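Local coordinates for protein beta-N-acetylhexosaminidase (Arthrobacter aurescens, PDB 3RCN) that probably hydrolyses terminal non-reducing N-acetyl-D-hexosamine residues from N-acetyl-beta-D-hexosaminides, as a member of glycosyl hydrolase family 20, at residues Q9-P14 with L495-G500; Q103-L108 with W125-V130; T426-V431 with F472-A477. All coordinates share one frame; numbering follows the deposited sequence.

Interaction 1. Residues Q9-P14 with L495-G500; sequences QLIPAP and LTRLTG
At the seam between the non-catalytic domain 2 and the helices beside the catalytic barrel, the loop ahead of strand 16-26 meets helix 491-508, with R497 reaching past Q9 to L10, I11 and A13. Its aliphatic part passes Q9 in the opposite direction, CG 3.9 Å from Q9 CA, and the Q9 amide and the guanidinium end with their planes 43° apart. The R497 chain bends at chi3 (-72°), which carries the guanidinium past Q9 to the backbone of L10. There NH1 approaches L10 O edge-on, near the guanidinium plane, at 2.6 Å; the bond is weak, bent to 124° at the hydrogen. Obliquely to the same group sit A13 CB, 3.4 Å from R497 NH1, and I11 CG1, 3.7 Å from R497 NH1. I11 reaches on to the helix, its CD1 4.3 Å from L498 CD1. The other guanidinium nitrogens are held by salt bridges, NH2 to E480 and NE to E493, while E480 also accepts from the backbone N of A13. One carboxylate thus serves both sides of the seam, and the positive charge of R497, held among apolar groups, is probably balanced by two acids.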
ATOM      1  N   GLN A   9      11.758  25.339  -6.477  1.00 46.07           N
ATOM      2  CA  GLN A   9      11.794  23.946  -6.923  1.00 48.51           C
ATOM      3  C   GLN A   9      10.488  23.172  -7.165  1.00 55.42           C
ATOM      4  O   GLN A   9      10.513  21.951  -7.296  1.00 56.77           O
ATOM      5  CB  GLN A   9      12.896  23.163  -6.232  1.00 45.43           C
ATOM      6  CG  GLN A   9      14.233  23.816  -6.552  1.00 43.76           C
ATOM      7  CD  GLN A   9      15.407  23.126  -5.922  1.00 45.42           C
ATOM      8  OE1 GLN A   9      15.422  22.851  -4.713  1.00 45.78           O
ATOM      9  NE2 GLN A   9      16.412  22.840  -6.736  1.00 45.16           N
ATOM     10  N   LEU A  10       9.358  23.875  -7.090  1.00 53.53           N
ATOM     11  CA  LEU A  10       8.020  23.303  -7.311  1.00 39.71           C
ATOM     12  C   LEU A  10       7.807  22.560  -8.630  1.00 39.21           C
ATOM     13  O   LEU A  10       8.158  23.060  -9.699  1.00 40.99           O
ATOM     14  CB  LEU A  10       6.986  24.419  -7.240  1.00 30.65           C
ATOM     15  CG  LEU A  10       7.093  25.303  -6.004  1.00 31.34           C
ATOM     16  CD1 LEU A  10       6.253  26.519  -6.200  1.00 28.82           C
ATOM     17  CD2 LEU A  10       6.649  24.529  -4.769  1.00 27.57           C
ATOM     18  N   ILE A  11       7.218  21.369  -8.555  1.00 39.47           N
ATOM     19  CA  ILE A  11       6.689  20.727  -9.751  1.00 37.03           C
ATOM     20  C   ILE A  11       5.267  20.261  -9.464  1.00 40.61           C
ATOM     21  O   ILE A  11       5.019  19.639  -8.430  1.00 41.85           O
ATOM     22  CB  ILE A  11       7.523  19.475 -10.093  1.00 34.09           C
ATOM     23  CG1 ILE A  11       8.903  19.861 -10.615  1.00 35.40           C
ATOM     24  CG2 ILE A  11       6.820  18.600 -11.096  1.00 34.86           C
ATOM     25  CD1 ILE A  11       9.815  18.680 -10.795  1.00 30.07           C
ATOM     26  N   PRO A  12       4.340  20.485 -10.411  1.00 38.80           N
ATOM     27  CA  PRO A  12       4.472  21.292 -11.640  1.00 36.96           C
ATOM     28  C   PRO A  12       4.793  22.757 -11.327  1.00 37.34           C
ATOM     29  O   PRO A  12       4.296  23.288 -10.346  1.00 38.92           O
ATOM     30  CB  PRO A  12       3.063  21.240 -12.256  1.00 29.94           C
ATOM     31  CG  PRO A  12       2.329  20.159 -11.513  1.00 32.64           C
ATOM     32  CD  PRO A  12       2.949  20.069 -10.164  1.00 37.62           C
ATOM     33  N   ALA A  13       5.591  23.408 -12.164  1.00 40.77           N
ATOM     34  CA  ALA A  13       5.895  24.827 -11.983  1.00 41.87           C
ATOM     35  C   ALA A  13       4.633  25.671 -12.093  1.00 44.67           C
ATOM     36  O   ALA A  13       3.882  25.527 -13.050  1.00 47.61           O
ATOM     37  CB  ALA A  13       6.911  25.280 -13.022  1.00 42.58           C
ATOM     38  N   PRO A  14       4.404  26.572 -11.123  1.00 43.32           N
ATOM     39  CA  PRO A  14       3.237  27.467 -11.114  1.00 41.09           C
ATOM     40  C   PRO A  14       3.346  28.502 -12.228  1.00 45.13           C
ATOM     41  O   PRO A  14       4.422  28.685 -12.791  1.00 50.28           O
ATOM     42  CB  PRO A  14       3.332  28.173  -9.756  1.00 43.08           C
ATOM     43  CG  PRO A  14       4.459  27.518  -9.024  1.00 41.95           C
ATOM     44  CD  PRO A  14       5.342  26.890 -10.038  1.00 40.56           C
ATOM     45  N   LEU A 495      15.242  19.576 -14.932  1.00 53.64           N
ATOM     46  CA  LEU A 495      16.053  18.540 -14.289  1.00 57.19           C
ATOM     47  C   LEU A 495      16.542  18.954 -12.919  1.00 52.50           C
ATOM     48  O   LEU A 495      16.494  18.176 -11.966  1.00 56.34           O
ATOM     49  CB  LEU A 495      17.267  18.201 -15.143  1.00 63.65           C
ATOM     50  CG  LEU A 495      17.083  17.067 -16.136  1.00 68.05           C
ATOM     51  CD1 LEU A 495      18.444  16.644 -16.657  1.00 65.99           C
ATOM     52  CD2 LEU A 495      16.375  15.911 -15.454  1.00 70.29           C
ATOM     53  N   THR A 496      17.035  20.184 -12.841  1.00 48.21           N
ATOM     54  CA  THR A 496      17.567  20.724 -11.602  1.00 44.73           C
ATOM     55  C   THR A 496      16.485  20.782 -10.529  1.00 39.34           C
ATOM     56  O   THR A 496      16.758  20.561  -9.358  1.00 40.86           O
ATOM     57  CB  THR A 496      18.210  22.118 -11.818  1.00 51.49           C
ATOM     58  OG1 THR A 496      17.190  23.117 -11.947  1.00 52.24           O
ATOM     59  CG2 THR A 496      19.075  22.115 -13.077  1.00 50.14           C
ATOM     60  N   ARG A 497      15.251  21.071 -10.915  1.00 38.47           N
ATOM     61  CA  ARG A 497      14.169  20.993  -9.942  1.00 39.54           C
ATOM     62  C   ARG A 497      13.840  19.536  -9.573  1.00 42.96           C
ATOM     63  O   ARG A 497      13.574  19.224  -8.404  1.00 45.31           O
ATOM     64  CB  ARG A 497      12.939  21.745 -10.437  1.00 36.35           C
ATOM     65  CG  ARG A 497      13.159  23.241 -10.459  1.00 40.26           C
ATOM     66  CD  ARG A 497      11.913  23.984 -10.892  1.00 44.40           C
ATOM     67  NE  ARG A 497      11.647  23.814 -12.315  1.00 46.47           N
ATOM     68  CZ  ARG A 497      10.468  23.463 -12.817  1.00 48.43           C
ATOM     69  NH1 ARG A 497       9.445  23.245 -11.997  1.00 48.62           N
ATOM     70  NH2 ARG A 497      10.313  23.332 -14.133  1.00 40.84           N
ATOM     71  N   LEU A 498      13.883  18.652 -10.568  1.00 40.47           N
ATOM     72  CA  LEU A 498      13.557  17.244 -10.366  1.00 40.40           C
ATOM     73  C   LEU A 498      14.531  16.610  -9.386  1.00 41.06           C
ATOM     74  O   LEU A 498      14.141  16.097  -8.333  1.00 39.80           O
ATOM     75  CB  LEU A 498      13.592  16.490 -11.700  1.00 39.84           C
ATOM     76  CG  LEU A 498      13.185  15.020 -11.638  1.00 41.05           C
ATOM     77  CD1 LEU A 498      11.700  14.896 -11.364  1.00 35.88           C
ATOM     78  CD2 LEU A 498      13.539  14.308 -12.920  1.00 48.37           C
ATOM     79  N   THR A 499      15.810  16.681  -9.732  1.00 44.69           N
ATOM     80  CA  THR A 499      16.863  16.108  -8.907  1.00 47.86           C
ATOM     81  C   THR A 499      17.056  16.897  -7.613  1.00 50.04           C
ATOM     82  O   THR A 499      17.266  16.312  -6.554  1.00 50.90           O
ATOM     83  CB  THR A 499      18.179  16.067  -9.676  1.00 49.10           C
ATOM     84  OG1 THR A 499      18.591  17.406  -9.960  1.00 59.01           O
ATOM     85  CG2 THR A 499      17.991  15.327 -10.991  1.00 37.84           C
ATOM     86  N   GLY A 500      16.964  18.221  -7.700  1.00 52.10           N
ATOM     87  CA  GLY A 500      17.134  19.093  -6.550  1.00 49.25           C
ATOM     88  C   GLY A 500      16.132  18.886  -5.425  1.00 56.26           C
ATOM     89  O   GLY A 500      16.517  18.854  -4.261  1.00 60.87           O
TER

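Interaction 2. Residues Q103-L108 with W125-V130; sequences QTLLQL and WSVPRV
L108, near the end of helix 95-109, is the main side chain that reaches from the helix to strand 125-134. Its CB rests 4.3 Å from V127 CG1, close to where the two backbones come nearest, the CA atoms of L108 and V127 being 6.0 Å apart. From CB the chain turns with CG anti to the carbonyl carbon (chi1 -77°), and the fork then opens over the far half of the strand segment. CD1 meets V130 CG2 tip to tip at 3.8 Å, the two side chains reaching toward each other from helix and strand. CD2 takes the other branch, 4.2 Å from P128 CG, with leucine and proline ring crossing at a slant. The ring is touched a second time from the backbone, where L108 O stands 3.6 Å from P128 CD. One turn earlier, L105 adds a smaller contact, its CD1 4.2 Å from V127 CG1. V127 CG1 is therefore shared by the two leucines, near L108 CB and L105 CD1. The side chains that meet here are all apolar, L105 and L108 against V127, P128 and V130, and the segments are held by van der Waals packing. The helix runs across the strand, with axes 8.8 Å apart and directions 112° from each other. Around it, strand 125-134 is bonded to strand 16-26 through W125, V127 and R129, and to strand 80-84 through V130. L82 of strand 80-84 extends the bed for L108, and L24 touches V127 from strand 16-26. On its other flank, helix 95-109 packs through Q103 and L106 against helix 39-53, the layered alpha-beta arrangement of this domain.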
ATOM      1  N   GLN A 103      -1.526  21.755  -1.958  1.00 36.03           N
ATOM      2  CA  GLN A 103      -0.415  20.936  -2.441  1.00 34.89           C
ATOM      3  C   GLN A 103       0.826  21.787  -2.619  1.00 39.14           C
ATOM      4  O   GLN A 103       1.913  21.409  -2.197  1.00 46.38           O
ATOM      5  CB  GLN A 103      -0.758  20.228  -3.746  1.00 29.50           C
ATOM      6  CG  GLN A 103      -1.950  19.311  -3.627  1.00 38.69           C
ATOM      7  CD  GLN A 103      -1.618  17.966  -3.014  1.00 42.23           C
ATOM      8  OE1 GLN A 103      -0.458  17.644  -2.762  1.00 44.36           O
ATOM      9  NE2 GLN A 103      -2.644  17.164  -2.779  1.00 45.07           N
ATOM     10  N   THR A 104       0.666  22.952  -3.224  1.00 40.73           N
ATOM     11  CA  THR A 104       1.798  23.848  -3.382  1.00 41.33           C
ATOM     12  C   THR A 104       2.412  24.242  -2.036  1.00 42.18           C
ATOM     13  O   THR A 104       3.625  24.429  -1.918  1.00 47.15           O
ATOM     14  CB  THR A 104       1.406  25.081  -4.166  1.00 37.16           C
ATOM     15  OG1 THR A 104       1.056  24.678  -5.492  1.00 36.37           O
ATOM     16  CG2 THR A 104       2.573  26.038  -4.235  1.00 38.19           C
ATOM     17  N   LEU A 105       1.565  24.350  -1.023  1.00 41.17           N
ATOM     18  CA  LEU A 105       2.020  24.646   0.324  1.00 41.97           C
ATOM     19  C   LEU A 105       2.912  23.516   0.827  1.00 39.66           C
ATOM     20  O   LEU A 105       4.033  23.745   1.257  1.00 38.25           O
ATOM     21  CB  LEU A 105       0.828  24.808   1.259  1.00 41.06           C
ATOM     22  CG  LEU A 105       1.203  25.345   2.630  1.00 42.51           C
ATOM     23  CD1 LEU A 105       1.611  26.794   2.454  1.00 46.57           C
ATOM     24  CD2 LEU A 105       0.050  25.209   3.614  1.00 38.01           C
ATOM     25  N   LEU A 106       2.411  22.289   0.761  1.00 41.96           N
ATOM     26  CA  LEU A 106       3.188  21.149   1.223  1.00 42.78           C
ATOM     27  C   LEU A 106       4.562  21.108   0.579  1.00 47.04           C
ATOM     28  O   LEU A 106       5.558  20.871   1.264  1.00 40.96           O
ATOM     29  CB  LEU A 106       2.452  19.843   0.973  1.00 37.62           C
ATOM     30  CG  LEU A 106       1.190  19.675   1.807  1.00 43.09           C
ATOM     31  CD1 LEU A 106       0.742  18.235   1.732  1.00 52.59           C
ATOM     32  CD2 LEU A 106       1.417  20.092   3.252  1.00 34.09           C
ATOM     33  N   GLN A 107       4.623  21.335  -0.734  1.00 45.76           N
ATOM     34  CA  GLN A 107       5.915  21.413  -1.410  1.00 45.56           C
ATOM     35  C   GLN A 107       6.798  22.516  -0.823  1.00 48.35           C
ATOM     36  O   GLN A 107       8.005  22.324  -0.665  1.00 49.50           O
ATOM     37  CB  GLN A 107       5.754  21.599  -2.914  1.00 49.77           C
ATOM     38  CG  GLN A 107       5.063  20.439  -3.604  1.00 53.89           C
ATOM     39  CD  GLN A 107       5.392  20.360  -5.080  1.00 51.70           C
ATOM     40  OE1 GLN A 107       5.984  21.280  -5.651  1.00 46.68           O
ATOM     41  NE2 GLN A 107       5.025  19.250  -5.703  1.00 54.11           N
ATOM     42  N   LEU A 108       6.200  23.659  -0.488  1.00 46.64           N
ATOM     43  CA  LEU A 108       6.940  24.761   0.145  1.00 45.63           C
ATOM     44  C   LEU A 108       7.536  24.415   1.534  1.00 44.28           C
ATOM     45  O   LEU A 108       8.603  24.925   1.909  1.00 41.98           O
ATOM     46  CB  LEU A 108       6.063  26.017   0.243  1.00 40.28           C
ATOM     47  CG  LEU A 108       5.840  26.844  -1.021  1.00 40.58           C
ATOM     48  CD1 LEU A 108       4.915  27.996  -0.705  1.00 44.70           C
ATOM     49  CD2 LEU A 108       7.151  27.366  -1.599  1.00 37.50           C
ATOM     50  N   TRP A 125       8.366  24.669  11.790  1.00 66.33           N
ATOM     51  CA  TRP A 125       8.621  24.455  10.386  1.00 48.58           C
ATOM     52  C   TRP A 125       8.605  25.832   9.806  1.00 52.41           C
ATOM     53  O   TRP A 125       8.037  26.752  10.387  1.00 56.19           O
ATOM     54  CB  TRP A 125       7.531  23.626   9.732  1.00 42.32           C
ATOM     55  CG  TRP A 125       7.400  22.236  10.225  1.00 42.90           C
ATOM     56  CD1 TRP A 125       7.433  21.819  11.514  1.00 50.71           C
ATOM     57  CD2 TRP A 125       7.208  21.062   9.426  1.00 46.87           C
ATOM     58  NE1 TRP A 125       7.270  20.451  11.578  1.00 53.88           N
ATOM     59  CE2 TRP A 125       7.135  19.965  10.305  1.00 51.48           C
ATOM     60  CE3 TRP A 125       7.092  20.834   8.053  1.00 43.92           C
ATOM     61  CZ2 TRP A 125       6.947  18.656   9.856  1.00 47.03           C
ATOM     62  CZ3 TRP A 125       6.905  19.535   7.610  1.00 45.80           C
ATOM     63  CH2 TRP A 125       6.832  18.466   8.508  1.00 46.44           C
ATOM     64  N   SER A 126       9.228  25.992   8.656  1.00 57.52           N
ATOM     65  CA  SER A 126       9.217  27.291   8.034  1.00 57.06           C
ATOM     66  C   SER A 126       8.746  27.260   6.592  1.00 55.97           C
ATOM     67  O   SER A 126       9.147  26.398   5.809  1.00 57.42           O
ATOM     68  CB  SER A 126      10.592  27.921   8.148  1.00 51.10           C
ATOM     69  OG  SER A 126      10.853  28.208   9.501  1.00 60.20           O
ATOM     70  N   VAL A 127       7.877  28.207   6.261  1.00 50.91           N
ATOM     71  CA  VAL A 127       7.483  28.452   4.885  1.00 59.86           C
ATOM     72  C   VAL A 127       8.152  29.726   4.390  1.00 62.59           C
ATOM     73  O   VAL A 127       7.945  30.794   4.955  1.00 64.22           O
ATOM     74  CB  VAL A 127       5.964  28.638   4.762  1.00 65.36           C
ATOM     75  CG1 VAL A 127       5.309  27.360   4.286  1.00 65.94           C
ATOM     76  CG2 VAL A 127       5.380  29.087   6.093  1.00 72.04           C
ATOM     77  N   PRO A 128       8.971  29.617   3.336  1.00 61.03           N
ATOM     78  CA  PRO A 128       9.561  30.827   2.758  1.00 63.79           C
ATOM     79  C   PRO A 128       8.458  31.799   2.347  1.00 58.77           C
ATOM     80  O   PRO A 128       7.394  31.349   1.943  1.00 55.97           O
ATOM     81  CB  PRO A 128      10.307  30.301   1.525  1.00 64.45           C
ATOM     82  CG  PRO A 128       9.772  28.921   1.287  1.00 58.96           C
ATOM     83  CD  PRO A 128       9.377  28.398   2.619  1.00 57.17           C
ATOM     84  N   ARG A 129       8.690  33.101   2.466  1.00 57.11           N
ATOM     85  CA  ARG A 129       7.648  34.050   2.109  1.00 62.85           C
ATOM     86  C   ARG A 129       7.621  34.232   0.601  1.00 62.91           C
ATOM     87  O   ARG A 129       8.613  34.637   0.001  1.00 71.43           O
ATOM     88  CB  ARG A 129       7.836  35.385   2.835  1.00 64.99           C
ATOM     89  CG  ARG A 129       7.534  35.302   4.327  1.00 65.50           C
ATOM     90  CD  ARG A 129       7.381  36.677   4.956  1.00 65.60           C
ATOM     91  NE  ARG A 129       7.122  36.588   6.391  1.00 69.50           N
ATOM     92  CZ  ARG A 129       8.070  36.384   7.309  1.00 78.77           C
ATOM     93  NH1 ARG A 129       9.337  36.235   6.936  1.00 79.51           N
ATOM     94  NH2 ARG A 129       7.757  36.320   8.601  1.00 78.77           N
ATOM     95  N   VAL A 130       6.480  33.907  -0.002  1.00 52.30           N
ATOM     96  CA  VAL A 130       6.320  33.977  -1.450  1.00 51.75           C
ATOM     97  C   VAL A 130       4.921  34.428  -1.846  1.00 57.37           C
ATOM     98  O   VAL A 130       3.982  34.397  -1.044  1.00 59.52           O
ATOM     99  CB  VAL A 130       6.545  32.609  -2.127  1.00 44.84           C
ATOM    100  CG1 VAL A 130       7.920  32.079  -1.826  1.00 38.49           C
ATOM    101  CG2 VAL A 130       5.482  31.619  -1.684  1.00 40.78           C
TER

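Interaction 3. Residues T426-V431 with F472-A477; sequences TTLQAV and FPRLSA
L428 CD1 forms the apolar centre, set between P473, R474 and A477 where, in the alpha-beta barrel catalytic domain, short helix 428-432 packs on the start of helix 474-483. With CG anti to its backbone N (chi1 -178°), L428 leans across to that helix and brings CD1 to 3.7 Å from R474 CA, 3.8 Å from A477 CB and 4.1 Å from P473 CG. The proline, which follows a cis peptide bond, thus offers its ring to the same methyl as the helix does. One turn further along, V431 widens the patch: its CG1 lies 3.9 Å from R474 O and 4.3 Å from A477 CB, leaving A477 covered by both the leucine and the valine. Outward from this core, the R474 chain bends at chi3 and crosses T426 at about a right angle. NH1 donates a weak bond to T426 O, 3.1 Å long and 128° at the hydrogen, with the carbonyl oxygen oblique to the guanidinium plane. The T426 CB lies in that plane at the edge, 3.6 Å from NH1. The same NH1 has its stronger partner in H410 O, and NH2 bonds to A470 O, so backbone carbonyls from three parts of the chain converge on one arginine. A methionine in place of R474 would probably leave the carbonyls of T426, H410 and A470 without this common donor and the loop before helix 428-432 less firmly tied. That helix is opened by T427, an N-cap whose OG1 accepts from A430 N in a nearly straight bond (163°). Helix 491-508 lies against both segments, through L498 on L428 and F494 on A477, while the T426 backbone is bonded to R411 in a neighbouring loop.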
ATOM      1  N   THR A 426      10.738   5.909 -24.928  1.00 37.73           N
ATOM      2  CA  THR A 426      10.069   7.136 -24.540  1.00 41.35           C
ATOM      3  C   THR A 426      10.747   7.655 -23.287  1.00 42.70           C
ATOM      4  O   THR A 426      10.552   7.115 -22.189  1.00 46.31           O
ATOM      5  CB  THR A 426       8.606   6.848 -24.185  1.00 47.25           C
ATOM      6  OG1 THR A 426       7.982   6.097 -25.240  1.00 44.91           O
ATOM      7  CG2 THR A 426       7.850   8.153 -23.908  1.00 26.25           C
ATOM      8  N   THR A 427      11.470   8.758 -23.421  1.00 36.94           N
ATOM      9  CA  THR A 427      12.368   9.140 -22.346  1.00 43.29           C
ATOM     10  C   THR A 427      11.774  10.265 -21.526  1.00 48.36           C
ATOM     11  O   THR A 427      10.733  10.829 -21.876  1.00 50.27           O
ATOM     12  CB  THR A 427      13.722   9.607 -22.904  1.00 42.78           C
ATOM     13  OG1 THR A 427      13.537  10.818 -23.647  1.00 45.15           O
ATOM     14  CG2 THR A 427      14.315   8.549 -23.819  1.00 40.41           C
ATOM     15  N   LEU A 428      12.476  10.625 -20.460  1.00 46.98           N
ATOM     16  CA  LEU A 428      12.029  11.696 -19.587  1.00 44.07           C
ATOM     17  C   LEU A 428      11.982  13.022 -20.349  1.00 44.90           C
ATOM     18  O   LEU A 428      11.040  13.794 -20.210  1.00 44.11           O
ATOM     19  CB  LEU A 428      12.953  11.814 -18.375  1.00 34.68           C
ATOM     20  CG  LEU A 428      12.514  12.880 -17.381  1.00 36.96           C
ATOM     21  CD1 LEU A 428      11.127  12.555 -16.813  1.00 34.00           C
ATOM     22  CD2 LEU A 428      13.542  12.982 -16.279  1.00 41.95           C
ATOM     23  N   GLN A 429      13.006  13.279 -21.155  1.00 43.36           N
ATOM     24  CA  GLN A 429      13.098  14.538 -21.870  1.00 48.64           C
ATOM     25  C   GLN A 429      12.086  14.581 -23.020  1.00 52.79           C
ATOM     26  O   GLN A 429      11.397  15.579 -23.212  1.00 56.25           O
ATOM     27  CB  GLN A 429      14.523  14.755 -22.374  1.00 49.11           C
ATOM     28  CG  GLN A 429      14.745  16.038 -23.157  1.00 51.08           C
ATOM     29  CD  GLN A 429      16.162  16.127 -23.716  1.00 55.67           C
ATOM     30  OE1 GLN A 429      16.531  17.116 -24.336  1.00 55.46           O
ATOM     31  NE2 GLN A 429      16.960  15.088 -23.494  1.00 60.81           N
ATOM     32  N   ALA A 430      11.985  13.487 -23.768  1.00 45.72           N
ATOM     33  CA  ALA A 430      11.046  13.414 -24.878  1.00 43.66           C
ATOM     34  C   ALA A 430       9.628  13.733 -24.404  1.00 47.37           C
ATOM     35  O   ALA A 430       8.925  14.543 -24.995  1.00 54.65           O
ATOM     36  CB  ALA A 430      11.103  12.040 -25.530  1.00 33.47           C
ATOM     37  N   VAL A 431       9.228  13.087 -23.319  1.00 43.49           N
ATOM     38  CA  VAL A 431       7.908  13.253 -22.741  1.00 38.68           C
ATOM     39  C   VAL A 431       7.696  14.679 -22.223  1.00 43.30           C
ATOM     40  O   VAL A 431       6.566  15.171 -22.186  1.00 34.61           O
ATOM     41  CB  VAL A 431       7.716  12.228 -21.593  1.00 50.92           C
ATOM     42  CG1 VAL A 431       6.977  12.833 -20.414  1.00 48.45           C
ATOM     43  CG2 VAL A 431       7.030  10.980 -22.106  1.00 46.82           C
ATOM     44  N   PHE A 472       7.009   6.625 -12.998  1.00 32.60           N
ATOM     45  CA  PHE A 472       7.871   7.722 -12.557  1.00 36.01           C
ATOM     46  C   PHE A 472       9.319   7.497 -12.909  1.00 38.32           C
ATOM     47  O   PHE A 472       9.771   6.349 -12.953  1.00 39.09           O
ATOM     48  CB  PHE A 472       7.713   7.953 -11.059  1.00 32.12           C
ATOM     49  CG  PHE A 472       6.366   8.461 -10.684  1.00 29.09           C
ATOM     50  CD1 PHE A 472       6.069   9.810 -10.803  1.00 24.09           C
ATOM     51  CD2 PHE A 472       5.380   7.588 -10.245  1.00 28.59           C
ATOM     52  CE1 PHE A 472       4.820  10.295 -10.476  1.00 29.00           C
ATOM     53  CE2 PHE A 472       4.126   8.064  -9.907  1.00 31.41           C
ATOM     54  CZ  PHE A 472       3.841   9.423 -10.025  1.00 34.42           C
ATOM     55  N   PRO A 473      10.075   8.588 -13.118  1.00 39.07           N
ATOM     56  CA  PRO A 473       9.800  10.033 -13.050  1.00 32.97           C
ATOM     57  C   PRO A 473       8.931  10.645 -14.178  1.00 40.71           C
ATOM     58  O   PRO A 473       8.523  11.800 -14.059  1.00 35.46           O
ATOM     59  CB  PRO A 473      11.204  10.638 -13.051  1.00 32.67           C
ATOM     60  CG  PRO A 473      11.979   9.707 -13.927  1.00 35.82           C
ATOM     61  CD  PRO A 473      11.418   8.329 -13.676  1.00 38.46           C
ATOM     62  N   ARG A 474       8.733   9.929 -15.283  1.00 44.70           N
ATOM     63  CA  ARG A 474       8.035  10.492 -16.448  1.00 41.97           C
ATOM     64  C   ARG A 474       6.721  11.201 -16.137  1.00 35.96           C
ATOM     65  O   ARG A 474       6.480  12.288 -16.630  1.00 36.78           O
ATOM     66  CB  ARG A 474       7.800   9.422 -17.516  1.00 35.78           C
ATOM     67  CG  ARG A 474       9.069   9.038 -18.226  1.00 38.28           C
ATOM     68  CD  ARG A 474       8.798   8.005 -19.280  1.00 38.44           C
ATOM     69  NE  ARG A 474       8.409   6.729 -18.705  1.00 35.54           N
ATOM     70  CZ  ARG A 474       8.147   5.646 -19.423  1.00 36.64           C
ATOM     71  NH1 ARG A 474       8.222   5.684 -20.751  1.00 42.98           N
ATOM     72  NH2 ARG A 474       7.807   4.525 -18.815  1.00 34.15           N
ATOM     73  N   LEU A 475       5.883  10.592 -15.311  1.00 36.79           N
ATOM     74  CA  LEU A 475       4.605  11.182 -14.940  1.00 32.92           C
ATOM     75  C   LEU A 475       4.759  12.541 -14.222  1.00 39.55           C
ATOM     76  O   LEU A 475       3.832  13.354 -14.201  1.00 38.00           O
ATOM     77  CB  LEU A 475       3.824  10.199 -14.069  1.00 27.14           C
ATOM     78  CG  LEU A 475       2.347  10.506 -13.873  1.00 29.25           C
ATOM     79  CD1 LEU A 475       1.704  10.844 -15.213  1.00 28.41           C
ATOM     80  CD2 LEU A 475       1.630   9.326 -13.217  1.00 27.88           C
ATOM     81  N   SER A 476       5.924  12.789 -13.630  1.00 34.39           N
ATOM     82  CA  SER A 476       6.172  14.080 -12.999  1.00 42.49           C
ATOM     83  C   SER A 476       6.357  15.158 -14.061  1.00 43.64           C
ATOM     84  O   SER A 476       5.818  16.263 -13.943  1.00 42.47           O
ATOM     85  CB  SER A 476       7.403  14.029 -12.092  1.00 41.70           C
ATOM     86  OG  SER A 476       7.217  13.123 -11.022  1.00 45.04           O
ATOM     87  N   ALA A 477       7.131  14.832 -15.092  1.00 39.07           N
ATOM     88  CA  ALA A 477       7.344  15.741 -16.213  1.00 37.01           C
ATOM     89  C   ALA A 477       6.034  15.984 -16.989  1.00 42.40           C
ATOM     90  O   ALA A 477       5.705  17.116 -17.371  1.00 40.99           O
ATOM     91  CB  ALA A 477       8.414  15.182 -17.123  1.00 30.36           C
TER

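Overall arrangement
Interaction 1 is the middle term: its centre lies 14 Å from that of interaction 2 and 13 Å from that of interaction 3, whereas the latter two are 25 Å apart, with nearest atoms about 8 Å from each other. I11 serves both neighbours: its backbone O lies 2.8 Å from Q107 NE2, a probable hydrogen bond to helix 95-109, and its CG2 on S476 O links the loop of domain 2 directly to helix 474-483. Helix 491-508 touches both that loop and L428, with L498 CD2 3.6 Å from L428 CD2. All three contacts lie away from the predicted proton donor E316. A bound glycerol, probably from crystallisation, sits about 3 Å from the R474 side chain.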